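Local coordinates for protein peroxiredoxin 6 (Arenicola marina, PDB 2V2G) that probably reduces hydrogen peroxide and organic hydroperoxides to water and alcohols as a thiol-specific peroxidase of the Prx6 subfamily, at residues W177-A191 with G209-S221. The protein carries 1 engineered substitution. Residues are numbered along the deposited sequence; the frame is centred on the assembly and turned at random.
Sequences WQPGDRCMVVPGVSA and GKGYLRYTPQPKS
R214 reaches across to V189 and grips its carbonyl end-on: NH1 and NH2 both donate to V189 O, at 2.9 and 2.8 Å, with that oxygen in the guanidinium plane. A bend at chi3 (-61°) turns the guanidinium into the V186–V189 beta turn, while V185 CG1 lies over one face and NE donates to a water shared by V185 O and Y212 O. Cut back to alanine, R214 would probably leave V189 O without both donors and that water without its NE-H. Strands 183-185 and 214-216 pair antiparallel: C183 and T216 exchange two backbone bonds, and V185 N donates to R214 O. C183 SG lies against Q218 CB, and V185 CG2 meets T216 CG2 at 3.7 Å. Equally packed, the Y215 ring is held between M184 CE, a CH-pi contact, and the R182 guanidinium, stacked with planes 20° apart; M184 and Y215 also touch P43 and L87 of the second subunit. The looser side begins at exposed R182 and continues to G180, whose N donates to Q218 OE1 (2.7 Å) from above the plane of that side-chain amide, while a water bridges G180 O and Q218 N. Strands 183-185 and 214-216 are central in the C-terminal four-stranded sheet, between 171-172 and 202-203, with C183 against L165 of helix 153-168.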
loop_
_atom_site.group_PDB
_atom_site.type_symbol
_atom_site.label_atom_id
_atom_site.label_comp_id
_atom_site.label_asym_id
_atom_site.label_seq_id
_atom_site.Cartn_x
_atom_site.Cartn_y
_atom_site.Cartn_z
ATOM N N TRP A 177 -0.103 -8.572 11.685
ATOM C CA TRP A 177 0.117 -10.033 11.676
ATOM C C TRP A 177 1.366 -10.431 10.932
ATOM O O TRP A 177 1.657 -9.915 9.854
ATOM C CB TRP A 177 -1.089 -10.691 11.061
ATOM C CG TRP A 177 -0.978 -12.167 10.760
ATOM C CD1 TRP A 177 -1.347 -13.217 11.557
ATOM C CD2 TRP A 177 -0.550 -12.736 9.514
ATOM N NE1 TRP A 177 -1.166 -14.394 10.882
ATOM C CE2 TRP A 177 -0.671 -14.128 9.635
ATOM C CE3 TRP A 177 -0.088 -12.190 8.286
ATOM C CZ2 TRP A 177 -0.357 -14.991 8.572
ATOM C CZ3 TRP A 177 0.192 -13.020 7.264
ATOM C CH2 TRP A 177 0.087 -14.409 7.424
ATOM N N GLN A 178 2.091 -11.388 11.505
ATOM C CA GLN A 178 3.164 -12.083 10.791
ATOM C C GLN A 178 2.837 -13.564 10.671
ATOM O O GLN A 178 2.166 -14.134 11.574
ATOM C CB GLN A 178 4.500 -11.942 11.503
ATOM C CG GLN A 178 5.040 -10.488 11.614
ATOM C CD GLN A 178 5.530 -9.945 10.280
ATOM O OE1 GLN A 178 5.524 -8.735 10.076
ATOM N NE2 GLN A 178 5.922 -10.825 9.351
ATOM N N PRO A 179 3.275 -14.194 9.554
ATOM C CA PRO A 179 3.022 -15.609 9.416
ATOM C C PRO A 179 3.382 -16.404 10.686
ATOM O O PRO A 179 4.472 -16.223 11.299
ATOM C CB PRO A 179 3.922 -16.018 8.239
ATOM C CG PRO A 179 4.042 -14.822 7.423
ATOM C CD PRO A 179 3.954 -13.628 8.372
ATOM N N GLY A 180 2.454 -17.274 11.112
ATOM C CA GLY A 180 2.600 -18.072 12.293
ATOM C C GLY A 180 1.850 -17.494 13.486
ATOM O O GLY A 180 1.537 -18.224 14.423
ATOM N N ASP A 181 1.476 -16.197 13.401
ATOM C CA ASP A 181 0.733 -15.512 14.494
ATOM C C ASP A 181 -0.724 -15.938 14.470
ATOM O O ASP A 181 -1.249 -16.283 13.413
ATOM C CB ASP A 181 0.788 -13.965 14.333
ATOM C CG ASP A 181 2.189 -13.367 14.641
ATOM O OD1 ASP A 181 3.041 -14.102 15.204
ATOM O OD2 ASP A 181 2.409 -12.165 14.283
ATOM N N ARG A 182 -1.426 -15.797 15.582
ATOM C CA ARG A 182 -2.860 -16.077 15.563
ATOM C C ARG A 182 -3.661 -15.167 14.571
ATOM O O ARG A 182 -3.268 -14.024 14.313
ATOM C CB ARG A 182 -3.443 -15.970 16.961
ATOM C CG ARG A 182 -3.345 -14.606 17.529
ATOM C CD ARG A 182 -3.704 -14.556 18.974
ATOM N NE ARG A 182 -3.551 -13.174 19.432
ATOM C CZ ARG A 182 -3.872 -12.770 20.653
ATOM N NH1 ARG A 182 -4.437 -13.625 21.499
ATOM N NH2 ARG A 182 -3.628 -11.515 21.014
ATOM N N CYS A 183 -4.711 -15.741 13.982
ATOM C CA CYS A 183 -5.583 -15.083 13.047
ATOM C C CYS A 183 -6.949 -14.827 13.700
ATOM O O CYS A 183 -7.220 -15.348 14.814
ATOM C CB CYS A 183 -5.748 -15.984 11.808
ATOM S SG CYS A 183 -4.213 -16.245 10.945
ATOM N N MET A 184 -7.805 -14.086 13.004
ATOM C CA MET A 184 -9.162 -13.924 13.429
ATOM C C MET A 184 -10.082 -14.802 12.649
ATOM O O MET A 184 -9.943 -14.944 11.443
ATOM C CB MET A 184 -9.609 -12.455 13.285
ATOM C CG MET A 184 -8.629 -11.444 13.733
ATOM S SD MET A 184 -8.011 -11.624 15.404
ATOM C CE MET A 184 -9.487 -11.645 16.272
ATOM N N VAL A 185 -11.053 -15.398 13.337
ATOM C CA VAL A 185 -12.118 -16.173 12.675
ATOM C C VAL A 185 -13.082 -15.135 12.056
ATOM O O VAL A 185 -13.476 -14.190 12.721
ATOM C CB VAL A 185 -12.868 -17.050 13.649
ATOM C CG1 VAL A 185 -13.995 -17.801 12.933
ATOM C CG2 VAL A 185 -11.898 -18.082 14.257
ATOM N N VAL A 186 -13.425 -15.325 10.797
ATOM C CA VAL A 186 -14.259 -14.348 10.082
ATOM C C VAL A 186 -15.671 -14.377 10.671
ATOM O O VAL A 186 -16.145 -15.427 11.121
ATOM C CB VAL A 186 -14.215 -14.574 8.549
ATOM C CG1 VAL A 186 -12.776 -14.396 8.015
ATOM C CG2 VAL A 186 -14.853 -15.961 8.207
ATOM N N PRO A 187 -16.390 -13.222 10.660
ATOM C CA PRO A 187 -17.750 -13.177 11.233
ATOM C C PRO A 187 -18.734 -14.242 10.696
ATOM O O PRO A 187 -19.603 -14.727 11.461
ATOM C CB PRO A 187 -18.230 -11.779 10.823
ATOM C CG PRO A 187 -16.995 -10.994 10.699
ATOM C CD PRO A 187 -15.972 -11.892 10.160
ATOM N N GLY A 188 -18.595 -14.612 9.418
ATOM C CA GLY A 188 -19.510 -15.550 8.782
ATOM C C GLY A 188 -19.541 -16.985 9.314
ATOM O O GLY A 188 -20.463 -17.764 8.999
ATOM N N VAL A 189 -18.531 -17.355 10.101
ATOM C CA VAL A 189 -18.432 -18.699 10.672
ATOM C C VAL A 189 -19.264 -18.772 11.954
ATOM O O VAL A 189 -18.990 -18.103 12.946
ATOM C CB VAL A 189 -16.941 -19.068 10.956
ATOM C CG1 VAL A 189 -16.803 -20.478 11.588
ATOM C CG2 VAL A 189 -16.128 -18.959 9.669
ATOM N N SER A 190 -20.263 -19.640 11.953
ATOM C CA SER A 190 -21.124 -19.795 13.127
ATOM C C SER A 190 -20.364 -20.459 14.275
ATOM O O SER A 190 -19.334 -21.097 14.075
ATOM C CB SER A 190 -22.333 -20.664 12.767
ATOM O OG SER A 190 -21.905 -21.982 12.435
ATOM N N ALA A 191 -20.893 -20.346 15.484
ATOM C CA ALA A 191 -20.296 -21.054 16.624
ATOM C C ALA A 191 -20.301 -22.562 16.394
ATOM O O ALA A 191 -19.297 -23.241 16.633
ATOM C CB ALA A 191 -20.998 -20.705 17.896
ATOM N N GLY A 209 -20.723 -6.707 24.332
ATOM C CA GLY A 209 -21.213 -8.013 24.701
ATOM C C GLY A 209 -21.391 -8.905 23.484
ATOM O O GLY A 209 -21.940 -10.010 23.616
ATOM N N LYS A 210 -20.962 -8.425 22.324
ATOM C CA LYS A 210 -21.144 -9.134 21.067
ATOM C C LYS A 210 -20.015 -10.186 21.010
ATOM O O LYS A 210 -19.011 -10.117 21.754
ATOM C CB LYS A 210 -21.151 -8.172 19.861
ATOM C CG LYS A 210 -22.263 -7.130 19.860
ATOM C CD LYS A 210 -22.145 -6.214 18.687
ATOM C CE LYS A 210 -23.083 -5.055 18.738
ATOM N NZ LYS A 210 -24.473 -5.464 18.662
ATOM N N GLY A 211 -20.130 -11.136 20.097
ATOM C CA GLY A 211 -19.229 -12.294 20.146
ATOM C C GLY A 211 -18.311 -12.454 18.956
ATOM O O GLY A 211 -17.920 -13.562 18.656
ATOM N N TYR A 212 -17.886 -11.336 18.387
ATOM C CA TYR A 212 -17.171 -11.281 17.125
ATOM C C TYR A 212 -15.635 -11.321 17.253
ATOM O O TYR A 212 -14.915 -11.534 16.278
ATOM C CB TYR A 212 -17.585 -10.036 16.354
ATOM C CG TYR A 212 -17.162 -8.743 17.024
ATOM C CD1 TYR A 212 -15.880 -8.211 16.814
ATOM C CD2 TYR A 212 -18.034 -8.070 17.859
ATOM C CE1 TYR A 212 -15.490 -7.053 17.411
ATOM C CE2 TYR A 212 -17.650 -6.894 18.500
ATOM C CZ TYR A 212 -16.361 -6.420 18.268
ATOM O OH TYR A 212 -15.961 -5.258 18.840
ATOM N N LEU A 213 -15.152 -11.053 18.467
ATOM C CA LEU A 213 -13.702 -10.905 18.652
ATOM C C LEU A 213 -13.114 -12.313 18.928
ATOM O O LEU A 213 -12.952 -12.766 20.074
ATOM C CB LEU A 213 -13.377 -9.956 19.806
ATOM C CG LEU A 213 -11.997 -9.302 19.736
ATOM C CD1 LEU A 213 -11.748 -8.476 18.529
ATOM C CD2 LEU A 213 -11.874 -8.387 20.943
ATOM N N ARG A 214 -12.860 -13.027 17.828
ATOM C CA ARG A 214 -12.563 -14.445 17.857
ATOM C C ARG A 214 -11.199 -14.742 17.255
ATOM O O ARG A 214 -10.963 -14.493 16.081
ATOM C CB ARG A 214 -13.682 -15.254 17.129
ATOM C CG ARG A 214 -15.054 -15.073 17.822
ATOM C CD ARG A 214 -16.132 -16.004 17.212
ATOM N NE ARG A 214 -16.343 -15.718 15.829
ATOM C CZ ARG A 214 -17.102 -16.434 15.004
ATOM N NH1 ARG A 214 -17.720 -17.516 15.436
ATOM N NH2 ARG A 214 -17.216 -16.079 13.743
ATOM N N TYR A 215 -10.323 -15.272 18.081
ATOM C CA TYR A 215 -8.957 -15.596 17.666
ATOM C C TYR A 215 -8.858 -17.102 17.457
ATOM O O TYR A 215 -9.488 -17.900 18.159
ATOM C CB TYR A 215 -7.925 -15.256 18.716
ATOM C CG TYR A 215 -7.775 -13.813 19.145
ATOM C CD1 TYR A 215 -8.507 -13.335 20.231
ATOM C CD2 TYR A 215 -6.877 -12.945 18.518
ATOM C CE1 TYR A 215 -8.364 -12.030 20.688
ATOM C CE2 TYR A 215 -6.733 -11.604 18.970
ATOM C CZ TYR A 215 -7.479 -11.176 20.072
ATOM O OH TYR A 215 -7.390 -9.869 20.564
ATOM N N THR A 216 -7.958 -17.497 16.580
ATOM C CA THR A 216 -7.580 -18.902 16.463
ATOM C C THR A 216 -6.087 -19.041 16.045
ATOM O O THR A 216 -5.586 -18.172 15.331
ATOM C CB THR A 216 -8.516 -19.636 15.428
ATOM O OG1 THR A 216 -8.275 -21.060 15.491
ATOM C CG2 THR A 216 -8.324 -19.072 13.968
ATOM N N PRO A 217 -5.387 -20.113 16.452
ATOM C CA PRO A 217 -4.062 -20.315 15.827
ATOM C C PRO A 217 -4.143 -20.324 14.298
ATOM O O PRO A 217 -5.169 -20.726 13.718
ATOM C CB PRO A 217 -3.641 -21.701 16.313
ATOM C CG PRO A 217 -4.426 -21.945 17.554
ATOM C CD PRO A 217 -5.741 -21.179 17.391
ATOM N N GLN A 218 -3.084 -19.879 13.623
ATOM C CA GLN A 218 -3.102 -19.878 12.196
ATOM C C GLN A 218 -3.301 -21.311 11.685
ATOM O O GLN A 218 -2.553 -22.225 12.071
ATOM C CB GLN A 218 -1.826 -19.280 11.650
ATOM C CG GLN A 218 -1.697 -19.430 10.137
ATOM C CD GLN A 218 -0.511 -18.656 9.586
ATOM O OE1 GLN A 218 -0.052 -17.678 10.207
ATOM N NE2 GLN A 218 -0.110 -18.983 8.365
ATOM N N PRO A 219 -4.337 -21.515 10.848
ATOM C CA PRO A 219 -4.508 -22.869 10.270
ATOM C C PRO A 219 -3.376 -23.262 9.336
ATOM O O PRO A 219 -2.843 -22.409 8.619
ATOM C CB PRO A 219 -5.825 -22.772 9.483
ATOM C CG PRO A 219 -6.360 -21.464 9.701
ATOM C CD PRO A 219 -5.404 -20.576 10.445
ATOM N N LYS A 220 -3.014 -24.534 9.342
ATOM C CA LYS A 220 -2.177 -25.086 8.259
ATOM C C LYS A 220 -2.903 -24.929 6.895
ATOM O O LYS A 220 -4.102 -25.157 6.825
ATOM C CB LYS A 220 -1.867 -26.552 8.521
ATOM C CG LYS A 220 -1.395 -27.287 7.258
ATOM C CD LYS A 220 -0.403 -28.431 7.492
ATOM C CE LYS A 220 -0.068 -29.124 6.146
ATOM N NZ LYS A 220 -0.076 -28.165 4.954
ATOM N N SER A 221 -2.172 -24.586 5.824
ATOM C CA SER A 221 -2.790 -24.258 4.515
ATOM C C SER A 221 -1.962 -24.794 3.342
ATOM O O SER A 221 -0.781 -25.125 3.522
ATOM C CB SER A 221 -2.982 -22.721 4.379
ATOM O OG SER A 221 -1.727 -22.028 4.398
HETATM O O HOH W 1 -0.814 -19.355 15.308
HETATM O O HOH W 2 -15.592 -13.345 14.324
#